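Local coordinates for phytase (Citrobacter braakii, PDB 3ZHC), which is a phytase of the histidine phosphatase superfamily (branch 2), with an alpha/beta domain, a mostly helical one and five disulfides, at residues Q245-P251 with L378-R382. The protein carries 2 engineered substitutions. Numbering follows the deposited sequence.
Sequences QEAQGMP and LRDMR
R382 of the short helix 378-382, which follows strand 366-375 of the central mixed sheet, grips the carbonyls of E246 and M250 just where helix 231-247 ends; this charged grip on the backbone is joined to a small apolar seam. R382 meets M250 O end-on, with NH1 at 2.7 Å and NH2 at 2.9 Å. Both nitrogens approach from the same face of the carbonyl plane, nearly 40° out of it, and both bonds are bent. The straighter but longer bond runs from R382 NH1 to E246 O at 3.3 Å, in the carbonyl plane and on a lone pair. E246 O also accepts from G249 N, while Q245 O takes M250 N; these two bonds form the Schellman motif that ends the helix, with G249 at positive phi. The E246 carboxylate lies over one face of the guanidinium, offset toward its edge, the two planes 24° apart, and E246 OE2 comes 3.3 Å from R382 NE; G249 O lies over the opposite face. This salt bridge is one of stacked charges, since no N-H points at the oxygen. The bend of the E246 chain at chi2 (70°) folds the acid back over R382, while E246 CG packs 3.5 Å from L378 CG, the two side chains crossing at about a right angle. A247 CB sits 3.5 Å from M381 SD and also faces L378 CD1. W264 of helix 260-280 touches both E246 and L378, and L76 of helix 71-90 lies against M381; R72 of that helix hydrogen-bonds R382 O. Bonds around the guanidinium edge and groups over its faces should together restrict its rotation, and its positive charge probably eases the unfavourable end of the helix dipole, while E246 would partly balance that charge.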
ATOM      1  N   GLN B 245     -13.880  -3.162 -18.064  1.00 11.52           N
ATOM      2  CA  GLN B 245     -13.736  -2.608 -19.436  1.00 12.11           C
ATOM      3  C   GLN B 245     -12.320  -2.863 -19.997  1.00 12.62           C
ATOM      4  O   GLN B 245     -12.161  -3.357 -21.139  1.00 12.73           O
ATOM      5  CB  GLN B 245     -14.021  -1.109 -19.465  1.00 12.13           C
ATOM      6  CG  GLN B 245     -15.436  -0.731 -19.287  1.00 12.04           C
ATOM      7  CD  GLN B 245     -15.629   0.777 -19.149  1.00 12.34           C
ATOM      8  OE1 GLN B 245     -14.659   1.556 -19.168  1.00 12.54           O
ATOM      9  NE2 GLN B 245     -16.882   1.199 -19.012  1.00 11.60           N
ATOM     10  N   GLU B 246     -11.313  -2.528 -19.178  1.00 13.06           N
ATOM     11  CA  GLU B 246      -9.900  -2.731 -19.511  1.00 13.43           C
ATOM     12  C   GLU B 246      -9.584  -4.223 -19.740  1.00 13.59           C
ATOM     13  O   GLU B 246      -9.074  -4.597 -20.802  1.00 13.69           O
ATOM     14  CB  GLU B 246      -9.014  -2.162 -18.399  1.00 13.55           C
ATOM     15  CG  GLU B 246      -7.486  -2.173 -18.660  1.00 13.93           C
ATOM     16  CD  GLU B 246      -7.024  -1.195 -19.736  1.00 14.31           C
ATOM     17  OE1 GLU B 246      -7.624  -0.129 -19.920  1.00 14.07           O
ATOM     18  OE2 GLU B 246      -6.032  -1.510 -20.397  1.00 16.48           O
ATOM     19  N   ALA B 247      -9.892  -5.060 -18.755  1.00 13.79           N
ATOM     20  CA  ALA B 247      -9.645  -6.534 -18.852  1.00 14.05           C
ATOM     21  C   ALA B 247     -10.368  -7.198 -20.047  1.00 14.34           C
ATOM     22  O   ALA B 247      -9.871  -8.171 -20.613  1.00 14.20           O
ATOM     23  CB  ALA B 247     -10.022  -7.230 -17.547  1.00 13.96           C
ATOM     24  N   GLN B 248     -11.538  -6.650 -20.405  1.00 14.73           N
ATOM     25  CA  GLN B 248     -12.327  -7.085 -21.570  1.00 15.21           C
ATOM     26  C   GLN B 248     -11.714  -6.674 -22.927  1.00 15.79           C
ATOM     27  O   GLN B 248     -12.110  -7.198 -23.957  1.00 15.80           O
ATOM     28  CB  GLN B 248     -13.783  -6.536 -21.461  1.00 15.17           C
ATOM     29  CG  GLN B 248     -14.791  -6.893 -22.625  1.00 14.94           C
ATOM     30  CD  GLN B 248     -14.977  -8.396 -22.833  1.00 15.12           C
ATOM     31  OE1 GLN B 248     -14.632  -9.218 -21.968  1.00 14.64           O
ATOM     32  NE2 GLN B 248     -15.532  -8.761 -23.984  1.00 15.01           N
ATOM     33  N   GLY B 249     -10.757  -5.741 -22.918  1.00 16.51           N
ATOM     34  CA  GLY B 249     -10.135  -5.258 -24.127  1.00 17.14           C
ATOM     35  C   GLY B 249     -10.962  -4.220 -24.840  1.00 17.71           C
ATOM     36  O   GLY B 249     -10.833  -4.061 -26.070  1.00 17.90           O
ATOM     37  N   MET B 250     -11.814  -3.499 -24.088  1.00 18.25           N
ATOM     38  CA  MET B 250     -12.667  -2.471 -24.688  1.00 18.63           C
ATOM     39  C   MET B 250     -11.811  -1.296 -25.144  1.00 18.79           C
ATOM     40  O   MET B 250     -10.964  -0.818 -24.391  1.00 18.83           O
ATOM     41  CB  MET B 250     -13.761  -1.994 -23.744  1.00 18.72           C
ATOM     42  CG  MET B 250     -14.842  -2.990 -23.567  1.00 19.36           C
ATOM     43  SD  MET B 250     -16.303  -2.262 -22.866  1.00 21.22           S
ATOM     44  CE  MET B 250     -17.476  -3.602 -23.126  1.00 20.62           C
ATOM     45  N   PRO B 251     -12.034  -0.824 -26.385  1.00 19.11           N
ATOM     46  CA  PRO B 251     -11.174   0.226 -27.002  1.00 19.16           C
ATOM     47  C   PRO B 251     -11.143   1.566 -26.250  1.00 19.11           C
ATOM     48  O   PRO B 251     -10.111   2.211 -26.243  1.00 19.43           O
ATOM     49  CB  PRO B 251     -11.779   0.389 -28.391  1.00 19.25           C
ATOM     50  CG  PRO B 251     -13.178  -0.200 -28.271  1.00 19.21           C
ATOM     51  CD  PRO B 251     -13.165  -1.206 -27.267  1.00 19.11           C
ATOM     52  N   LEU B 378      -3.363  -6.740 -15.152  1.00 17.92           N
ATOM     53  CA  LEU B 378      -4.369  -6.057 -15.984  1.00 18.18           C
ATOM     54  C   LEU B 378      -3.891  -5.961 -17.453  1.00 18.61           C
ATOM     55  O   LEU B 378      -4.677  -6.095 -18.378  1.00 18.60           O
ATOM     56  CB  LEU B 378      -4.706  -4.669 -15.388  1.00 18.06           C
ATOM     57  CG  LEU B 378      -5.853  -3.837 -15.987  1.00 17.64           C
ATOM     58  CD1 LEU B 378      -7.146  -4.649 -16.083  1.00 17.02           C
ATOM     59  CD2 LEU B 378      -6.068  -2.565 -15.172  1.00 16.45           C
ATOM     60  N   ARG B 379      -2.591  -5.733 -17.622  1.00 19.25           N
ATOM     61  CA  ARG B 379      -1.919  -5.739 -18.928  1.00 19.73           C
ATOM     62  C   ARG B 379      -2.079  -7.105 -19.609  1.00 19.70           C
ATOM     63  O   ARG B 379      -2.415  -7.176 -20.801  1.00 19.43           O
ATOM     64  CB  ARG B 379      -0.433  -5.428 -18.731  1.00 20.04           C
ATOM     65  CG  ARG B 379       0.395  -5.128 -19.983  1.00 21.64           C
ATOM     66  CD  ARG B 379       0.140  -3.733 -20.530  1.00 23.73           C
ATOM     67  NE  ARG B 379      -0.903  -3.688 -21.569  1.00 25.37           N
ATOM     68  CZ  ARG B 379      -1.476  -2.567 -22.025  1.00 26.80           C
ATOM     69  NH1 ARG B 379      -1.138  -1.345 -21.540  1.00 27.36           N
ATOM     70  NH2 ARG B 379      -2.403  -2.654 -22.974  1.00 27.33           N
ATOM     71  N   ASP B 380      -1.844  -8.190 -18.842  1.00 19.72           N
ATOM     72  CA  ASP B 380      -1.984  -9.573 -19.378  1.00 19.88           C
ATOM     73  C   ASP B 380      -3.447  -9.950 -19.709  1.00 19.85           C
ATOM     74  O   ASP B 380      -3.674 -10.841 -20.519  1.00 19.73           O
ATOM     75  CB  ASP B 380      -1.349 -10.625 -18.425  1.00 20.02           C
ATOM     76  CG  ASP B 380       0.219 -10.632 -18.467  1.00 20.58           C
ATOM     77  OD1 ASP B 380       0.850  -9.764 -19.134  1.00 21.41           O
ATOM     78  OD2 ASP B 380       0.816 -11.526 -17.819  1.00 21.45           O
ATOM     79  N   MET B 381      -4.418  -9.278 -19.078  1.00 19.92           N
ATOM     80  CA  MET B 381      -5.832  -9.446 -19.422  1.00 20.11           C
ATOM     81  C   MET B 381      -6.082  -8.703 -20.715  1.00 20.57           C
ATOM     82  O   MET B 381      -6.580  -9.279 -21.675  1.00 20.48           O
ATOM     83  CB  MET B 381      -6.742  -8.918 -18.326  1.00 19.87           C
ATOM     84  CG  MET B 381      -6.673  -9.740 -17.046  1.00 19.78           C
ATOM     85  SD  MET B 381      -7.600  -9.045 -15.701  1.00 18.21           S
ATOM     86  CE  MET B 381      -7.355 -10.311 -14.434  1.00 18.86           C
ATOM     87  N   ARG B 382      -5.718  -7.416 -20.713  1.00 21.16           N
ATOM     88  CA  ARG B 382      -5.837  -6.512 -21.869  1.00 21.82           C
ATOM     89  C   ARG B 382      -5.274  -7.109 -23.151  1.00 22.09           C
ATOM     90  O   ARG B 382      -5.929  -7.063 -24.178  1.00 22.15           O
ATOM     91  CB  ARG B 382      -5.106  -5.182 -21.565  1.00 21.98           C
ATOM     92  CG  ARG B 382      -5.238  -4.050 -22.617  1.00 22.80           C
ATOM     93  CD  ARG B 382      -6.639  -3.619 -22.751  1.00 24.01           C
ATOM     94  NE  ARG B 382      -6.816  -2.369 -23.512  1.00 24.54           N
ATOM     95  CZ  ARG B 382      -7.986  -1.724 -23.635  1.00 24.71           C
ATOM     96  NH1 ARG B 382      -9.100  -2.196 -23.045  1.00 25.04           N
ATOM     97  NH2 ARG B 382      -8.055  -0.598 -24.347  1.00 24.84           N
TER